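Local coordinates for N-acetylmuramoyl-L-alanine amidase domain-containing protein SAOUHSC_02979 (Staphylococcus aureus, PDB 5T1Q) that probably hydrolyses amide bonds of cell-wall peptidoglycan, this part of the secreted protein comprising its glucosaminidase-like and CHAP amidase domains, at residues A[50-55]-A[337-342]; A[299-302]-A[307-310]; A[320-323]-A[327-330]. All blocks are in the same frame, centred on the assembly; numbering follows the deposited sequence.

Contact 1: residues A[50-55]-A[337-342]; sequences GQFNVV and LGIISH
Ile339 reaches across to Phe52 with the end of its longer branch. From CB, the chi1 of -53° puts CG1 on the side of the backbone N, opposite the carbonyl carbon. From there the chain bends again, and CD1 comes down over one face of the Phe52 ring. The methyl CD1 lies 3.7 Å from Phe52 CE1 and 4.0 Å from Phe52 CZ. It is 4.2 Å from the centre of that ring and 29° off the ring normal. This is a CH-pi contact over the face, shifted toward the CD1-CE1-CZ side. The two side chains cross at about a right angle.

The CA atoms of Phe52 and Ile339 are 8.8 Å apart, too far for neighbouring strands. Both segments belong to one mixed sheet, and strand 37-39 runs between strands 52-54 and 339-345. Phe37 of that strand shares backbone hydrogen bonds with Gly338 and Ile340. Glu38 pairs in the same way with Asn53. The side chains of Phe52 and Ile339 therefore meet over one face of the sheet, across the intervening strand. The Phe52 side chain also touches Phe37 and Thr39, and Lys197 of helix 195-205.

Val55 and Ile340 make a second, looser meeting. Val55 CG2 stands 4.3 Å from Ile340 CD1, a plain methyl-to-methyl approach between apolar groups. Ile340 reaches this methyl with an extended outer chain, its chi2 being 165°. Its side chain lies near the probable catalytic residues of the CHAP domain without touching them.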
loop_
_atom_site.group_PDB
_atom_site.type_symbol
_atom_site.label_atom_id
_atom_site.label_comp_id
_atom_site.label_asym_id
_atom_site.label_seq_id
_atom_site.Cartn_x
_atom_site.Cartn_y
_atom_site.Cartn_z
ATOM N N GLY A 50 -1.064 -7.179 -17.672
ATOM C CA GLY A 50 -0.475 -5.981 -17.064
ATOM C C GLY A 50 0.141 -6.224 -15.687
ATOM O O GLY A 50 -0.323 -7.079 -14.930
ATOM N N GLN A 51 1.188 -5.462 -15.375
ATOM C CA GLN A 51 1.899 -5.575 -14.108
ATOM C C GLN A 51 1.796 -4.282 -13.294
ATOM O O GLN A 51 1.302 -3.251 -13.776
ATOM C CB GLN A 51 3.383 -5.863 -14.365
ATOM C CG GLN A 51 3.695 -7.038 -15.291
ATOM C CD GLN A 51 3.450 -8.403 -14.669
ATOM O OE1 GLN A 51 2.747 -8.542 -13.661
ATOM N NE2 GLN A 51 4.042 -9.432 -15.279
ATOM N N PHE A 52 2.265 -4.357 -12.050
ATOM C CA PHE A 52 2.335 -3.199 -11.172
ATOM C C PHE A 52 3.783 -2.902 -10.861
ATOM O O PHE A 52 4.615 -3.797 -10.817
ATOM C CB PHE A 52 1.560 -3.431 -9.869
ATOM C CG PHE A 52 0.079 -3.470 -10.058
ATOM C CD1 PHE A 52 -0.612 -2.319 -10.397
ATOM C CD2 PHE A 52 -0.629 -4.648 -9.907
ATOM C CE1 PHE A 52 -1.984 -2.336 -10.599
ATOM C CE2 PHE A 52 -2.004 -4.675 -10.103
ATOM C CZ PHE A 52 -2.681 -3.515 -10.446
ATOM N N ASN A 53 4.087 -1.629 -10.695
ATOM C CA ASN A 53 5.411 -1.211 -10.299
ATOM C C ASN A 53 5.342 -0.793 -8.865
ATOM O O ASN A 53 4.403 -0.112 -8.452
ATOM C CB ASN A 53 5.912 -0.037 -11.127
ATOM C CG ASN A 53 6.341 -0.446 -12.515
ATOM O OD1 ASN A 53 6.263 -1.617 -12.886
ATOM N ND2 ASN A 53 6.831 0.513 -13.279
ATOM N N VAL A 54 6.355 -1.202 -8.117
ATOM C CA VAL A 54 6.495 -0.816 -6.728
ATOM C C VAL A 54 6.968 0.634 -6.704
ATOM O O VAL A 54 7.526 1.147 -7.694
ATOM C CB VAL A 54 7.557 -1.682 -5.989
ATOM C CG1 VAL A 54 7.298 -3.167 -6.204
ATOM C CG2 VAL A 54 8.978 -1.337 -6.438
ATOM N N VAL A 55 6.727 1.301 -5.585
ATOM C CA VAL A 55 7.251 2.643 -5.379
ATOM C C VAL A 55 8.643 2.387 -4.800
ATOM O O VAL A 55 8.766 1.942 -3.665
ATOM C CB VAL A 55 6.392 3.462 -4.405
ATOM C CG1 VAL A 55 7.060 4.798 -4.102
ATOM C CG2 VAL A 55 4.996 3.673 -4.978
ATOM N N LEU A 337 -7.293 -1.013 -4.383
ATOM C CA LEU A 337 -6.639 -0.896 -3.079
ATOM C C LEU A 337 -5.119 -0.716 -3.215
ATOM O O LEU A 337 -4.454 -1.543 -3.826
ATOM C CB LEU A 337 -6.933 -2.154 -2.243
ATOM C CG LEU A 337 -6.377 -2.240 -0.820
ATOM C CD1 LEU A 337 -6.903 -1.112 0.029
ATOM C CD2 LEU A 337 -6.748 -3.574 -0.185
ATOM N N GLY A 338 -4.583 0.355 -2.626
ATOM C CA GLY A 338 -3.142 0.654 -2.657
ATOM C C GLY A 338 -2.589 0.970 -4.050
ATOM O O GLY A 338 -1.389 0.816 -4.304
ATOM N N ILE A 339 -3.463 1.413 -4.939
ATOM C CA ILE A 339 -3.084 1.727 -6.311
ATOM C C ILE A 339 -3.106 3.235 -6.543
ATOM O O ILE A 339 -4.079 3.903 -6.219
ATOM C CB ILE A 339 -4.067 1.096 -7.312
ATOM C CG1 ILE A 339 -4.232 -0.402 -7.065
ATOM C CG2 ILE A 339 -3.626 1.370 -8.753
ATOM C CD1 ILE A 339 -2.973 -1.205 -7.215
ATOM N N ILE A 340 -2.012 3.748 -7.077
ATOM C CA ILE A 340 -1.891 5.126 -7.495
ATOM C C ILE A 340 -2.219 5.105 -8.995
ATOM O O ILE A 340 -1.651 4.311 -9.722
ATOM C CB ILE A 340 -0.464 5.636 -7.269
ATOM C CG1 ILE A 340 -0.180 5.712 -5.769
ATOM C CG2 ILE A 340 -0.256 7.005 -7.916
ATOM C CD1 ILE A 340 1.289 5.855 -5.457
ATOM N N SER A 341 -3.180 5.924 -9.416
ATOM C CA SER A 341 -3.633 5.992 -10.819
ATOM C C SER A 341 -3.742 7.444 -11.290
ATOM O O SER A 341 -3.510 8.382 -10.527
ATOM C CB SER A 341 -4.989 5.291 -10.981
ATOM O OG SER A 341 -5.959 5.906 -10.159
ATOM N N HIS A 342 -4.089 7.617 -12.555
ATOM C CA HIS A 342 -4.131 8.942 -13.151
ATOM C C HIS A 342 -5.194 8.987 -14.226
ATOM O O HIS A 342 -5.543 7.959 -14.799
ATOM C CB HIS A 342 -2.785 9.254 -13.842
ATOM C CG HIS A 342 -1.650 8.392 -13.400
ATOM N ND1 HIS A 342 -1.237 7.291 -14.121
ATOM C CD2 HIS A 342 -0.843 8.453 -12.314
ATOM C CE1 HIS A 342 -0.226 6.710 -13.497
ATOM N NE2 HIS A 342 0.028 7.394 -12.394
#

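Contact 2: residues A[299-302]-A[307-310]; sequences VVFE and GADQ. With NA (sodium ion), chain E.
Where strand 298-301 of the CHAP domain ends and the connection to strand 314-321 begins, Phe301 meets Ala308. The touch is made close to the backbone. Phe301 CB and Ala308 CB are 3.7 Å apart, and both side chains start out toward the opposite segment. The methyl of Ala308 sits obliquely to the Phe301 ring. The same methyl lies 3.9 Å from the backbone O of Glu302, so it rests in the corner where the strand gives way to the loop. The CA atoms of Phe301 and Ala308 are 6.4 Å apart, and the loop segment is held here by apolar packing.

Phe301 is buried. Its backbone bonds to His314 of the next strand, and Ala308 packs on that histidine. His314 is probably the catalytic histidine of this CHAP domain, whose clan has a papain-like fold, so the contact probably lies beside the active site.

Glu302 turns its side chain the other way, to a sodium ion. The chain bends at chi2 (-72°), which brings the carboxylate round to the metal. OE1 of Glu302 binds the sodium at 2.6 Å, while OE2 of Glu302 is farther from it, at 3.2 Å. A water ligand, 2.6 Å from the sodium, donates a hydrogen bond to Glu302 OE2 at 2.5 Å. This second grip fixes the rotation of the carboxylate. A second water lies 2.3 Å from the sodium. His276 O, Asn279 OD1 and Asn280 OD1 complete the site.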
loop_
_atom_site.group_PDB
_atom_site.type_symbol
_atom_site.label_atom_id
_atom_site.label_comp_id
_atom_site.label_asym_id
_atom_site.label_seq_id
_atom_site.Cartn_x
_atom_site.Cartn_y
_atom_site.Cartn_z
ATOM N N VAL A 299 -6.395 19.347 -6.321
ATOM C CA VAL A 299 -7.704 19.592 -6.924
ATOM C C VAL A 299 -8.762 18.872 -6.101
ATOM O O VAL A 299 -8.666 17.664 -5.844
ATOM C CB VAL A 299 -7.762 19.252 -8.430
ATOM C CG1 VAL A 299 -7.332 17.820 -8.701
ATOM C CG2 VAL A 299 -9.155 19.515 -8.987
ATOM N N VAL A 300 -9.763 19.635 -5.666
ATOM C CA VAL A 300 -10.802 19.091 -4.822
ATOM C C VAL A 300 -12.141 18.891 -5.536
ATOM O O VAL A 300 -12.599 19.770 -6.269
ATOM C CB VAL A 300 -11.030 20.017 -3.629
ATOM C CG1 VAL A 300 -12.164 19.492 -2.748
ATOM C CG2 VAL A 300 -9.737 20.192 -2.847
ATOM N N PHE A 301 -12.742 17.726 -5.258
ATOM C CA PHE A 301 -14.060 17.319 -5.706
ATOM C C PHE A 301 -14.955 17.358 -4.462
ATOM O O PHE A 301 -14.662 16.658 -3.470
ATOM C CB PHE A 301 -14.057 15.849 -6.183
ATOM C CG PHE A 301 -13.334 15.602 -7.484
ATOM C CD1 PHE A 301 -11.950 15.546 -7.529
ATOM C CD2 PHE A 301 -14.046 15.371 -8.653
ATOM C CE1 PHE A 301 -11.285 15.291 -8.721
ATOM C CE2 PHE A 301 -13.386 15.126 -9.858
ATOM C CZ PHE A 301 -12.011 15.068 -9.890
ATOM N N GLU A 302 -16.048 18.125 -4.503
ATOM C CA GLU A 302 -16.990 18.171 -3.372
ATOM C C GLU A 302 -17.670 16.794 -3.193
ATOM O O GLU A 302 -17.606 15.934 -4.075
ATOM C CB GLU A 302 -18.070 19.252 -3.586
ATOM C CG GLU A 302 -17.559 20.698 -3.716
ATOM C CD GLU A 302 -17.049 21.294 -2.401
ATOM O OE1 GLU A 302 -17.003 20.589 -1.373
ATOM O OE2 GLU A 302 -16.714 22.505 -2.373
ATOM N N GLY A 307 -19.225 11.913 -9.599
ATOM C CA GLY A 307 -18.929 10.562 -9.151
ATOM C C GLY A 307 -18.042 10.435 -7.924
ATOM O O GLY A 307 -17.776 9.325 -7.483
ATOM N N ALA A 308 -17.572 11.543 -7.360
ATOM C CA ALA A 308 -16.715 11.460 -6.161
ATOM C C ALA A 308 -17.520 10.904 -4.981
ATOM O O ALA A 308 -18.733 11.027 -4.941
ATOM C CB ALA A 308 -16.126 12.822 -5.811
ATOM N N ASP A 309 -16.829 10.309 -4.015
ATOM C CA ASP A 309 -17.492 9.732 -2.837
ATOM C C ASP A 309 -18.595 10.657 -2.284
ATOM O O ASP A 309 -18.367 11.861 -2.035
ATOM C CB ASP A 309 -16.459 9.421 -1.765
ATOM C CG ASP A 309 -16.998 8.538 -0.670
ATOM O OD1 ASP A 309 -17.801 9.007 0.171
ATOM O OD2 ASP A 309 -16.552 7.370 -0.625
ATOM N N GLN A 310 -19.778 10.076 -2.093
ATOM C CA GLN A 310 -20.975 10.804 -1.644
ATOM C C GLN A 310 -20.857 11.548 -0.318
ATOM O O GLN A 310 -21.549 12.548 -0.121
ATOM C CB GLN A 310 -22.191 9.861 -1.599
ATOM C CG GLN A 310 -22.768 9.529 -2.978
ATOM C CD GLN A 310 -23.588 10.675 -3.587
ATOM O OE1 GLN A 310 -24.101 11.545 -2.873
ATOM N NE2 GLN A 310 -23.743 10.656 -4.911
HETATM NA NA NA E . -15.679 21.788 0.558
HETATM O O HOH W 1 -17.048 23.796 -0.263
HETATM O O HOH W 2 -17.225 20.888 1.968
#

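Contact 3: residues A[320-323]-A[327-330]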
loop_
_atom_site.group_PDB
_atom_site.type_symbol
_atom_site.label_atom_id
_atom_site.label_comp_id
_atom_site.label_asym_id
_atom_site.label_seq_id
_atom_site.Cartn_x
_atom_site.Cartn_y
_atom_site.Cartn_z
ATOM N N LYS A 320 -0.750 18.198 -14.832
ATOM C CA LYS A 320 -0.661 19.055 -16.013
ATOM C C LYS A 320 -1.970 19.753 -16.305
ATOM O O LYS A 320 -3.039 19.215 -16.048
ATOM C CB LYS A 320 -0.302 18.190 -17.228
ATOM C CG LYS A 320 -0.085 18.952 -18.525
ATOM C CD LYS A 320 0.231 17.995 -19.669
ATOM C CE LYS A 320 0.410 18.727 -20.982
ATOM N NZ LYS A 320 0.723 17.734 -22.032
ATOM N N VAL A 321 -1.866 20.980 -16.789
ATOM C CA VAL A 321 -3.007 21.717 -17.255
ATOM C C VAL A 321 -2.822 21.734 -18.782
ATOM O O VAL A 321 -1.831 22.273 -19.281
ATOM C CB VAL A 321 -3.077 23.138 -16.696
ATOM C CG1 VAL A 321 -4.217 23.903 -17.355
ATOM C CG2 VAL A 321 -3.260 23.125 -15.177
ATOM N N ASN A 322 -3.751 21.123 -19.504
ATOM C CA ASN A 322 -3.672 21.069 -20.977
ATOM C C ASN A 322 -4.055 22.415 -21.600
ATOM O O ASN A 322 -4.701 23.234 -20.965
ATOM C CB ASN A 322 -4.567 19.942 -21.504
ATOM C CG ASN A 322 -4.102 18.562 -21.042
ATOM O OD1 ASN A 322 -2.913 18.235 -21.124
ATOM N ND2 ASN A 322 -5.036 17.743 -20.561
ATOM N N SER A 323 -3.623 22.652 -22.829
ATOM C CA SER A 323 -3.930 23.909 -23.529
ATOM C C SER A 323 -5.436 24.092 -23.785
ATOM O O SER A 323 -5.911 25.229 -23.819
ATOM C CB SER A 323 -3.160 23.995 -24.841
ATOM O OG SER A 323 -3.392 22.841 -25.624
ATOM N N ILE A 327 -7.449 18.813 -17.539
ATOM C CA ILE A 327 -6.326 18.588 -16.625
ATOM C C ILE A 327 -5.967 17.108 -16.560
ATOM O O ILE A 327 -6.810 16.246 -16.806
ATOM C CB ILE A 327 -6.639 19.090 -15.177
ATOM C CG1 ILE A 327 -7.872 18.387 -14.603
ATOM C CG2 ILE A 327 -6.878 20.587 -15.175
ATOM C CD1 ILE A 327 -8.210 18.739 -13.174
ATOM N N VAL A 328 -4.709 16.836 -16.227
ATOM C CA VAL A 328 -4.233 15.486 -15.987
ATOM C C VAL A 328 -3.979 15.435 -14.488
ATOM O O VAL A 328 -3.232 16.275 -13.949
ATOM C CB VAL A 328 -2.928 15.192 -16.719
ATOM C CG1 VAL A 328 -2.483 13.760 -16.443
ATOM C CG2 VAL A 328 -3.090 15.433 -18.214
ATOM N N ILE A 329 -4.596 14.461 -13.815
ATOM C CA ILE A 329 -4.472 14.326 -12.380
ATOM C C ILE A 329 -3.945 12.953 -11.986
ATOM O O ILE A 329 -4.115 11.993 -12.730
ATOM C CB ILE A 329 -5.831 14.539 -11.660
ATOM C CG1 ILE A 329 -6.877 13.513 -12.103
ATOM C CG2 ILE A 329 -6.352 15.933 -11.930
ATOM C CD1 ILE A 329 -8.177 13.544 -11.324
ATOM N N SER A 330 -3.314 12.882 -10.809
ATOM C CA SER A 330 -2.870 11.630 -10.233
ATOM C C SER A 330 -3.559 11.531 -8.855
ATOM O O SER A 330 -3.842 12.545 -8.191
ATOM C CB SER A 330 -1.337 11.534 -10.147
ATOM O OG SER A 330 -0.789 12.497 -9.269
#
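Lys320 and Val328 form an antiparallel hydrogen-bonded pair, and Val321 with Ile327 is the non-hydrogen-bonded pair next to it. Of the two backbone bonds, Val328 N to Lys320 O is the shorter and straighter, at 2.9 Å and 171°. The return bond from Lys320 N to Val328 O is longer, at 3.3 Å. Lys320 O also receives a CA-H...O contact from Ile327 CA at 3.4 Å.

On one face of the sheet Lys320 and Val328 lie side by side, with their CB atoms 4.0 Å apart. The lysine CG stands anti to the backbone N (chi1 -176°), and the fully extended chain carries NZ away from the valine. Only the root of the lysine therefore packs on Val328. Both side chains also touch Phe236.

These residues close the beta hairpin of strands 314-321 and 327-332, at the turn end of two neighbouring strands in the CHAP sheet. Just past the last pair, Asn322 folds its amide back across Val328. The two side chains cross at about a right angle, with Asn322 ND2 3.8 Å from Val328 CG2. The amide nitrogen is hydrogen-bonded to Ser326 OG in the turn, which holds it over the hairpin end.

On the other face Val321 CG2 and Ile327 CG2 approach to 4.4 Å, a light methyl contact. The Ile327 chi1 of 59° puts CG1 between the backbone N and the carbonyl carbon, which leaves CG2 to meet Val321. Ile327 is buried and also packs on Ile345 of the next strand and on Pro293.

In the fold
From the N terminus, the chain first lays down segment 50-55. It then runs through the helical glucosaminidase-like part and enters the CHAP domain before contact 1 closes at 337-342. That long loop encloses the other two contacts. Contact 2 closes a short loop between strands 298-301 and 314-321, and contact 3 closes the hairpin that follows; the two stand in series and do not cross. All three reach one mixed sheet. Contact 1 ties an N-terminal strand to its CHAP strands. Contacts 1 and 3 touch where His342 meets Ile329 and Ser330, and contacts 2 and 3 touch through Val299 and Ile329.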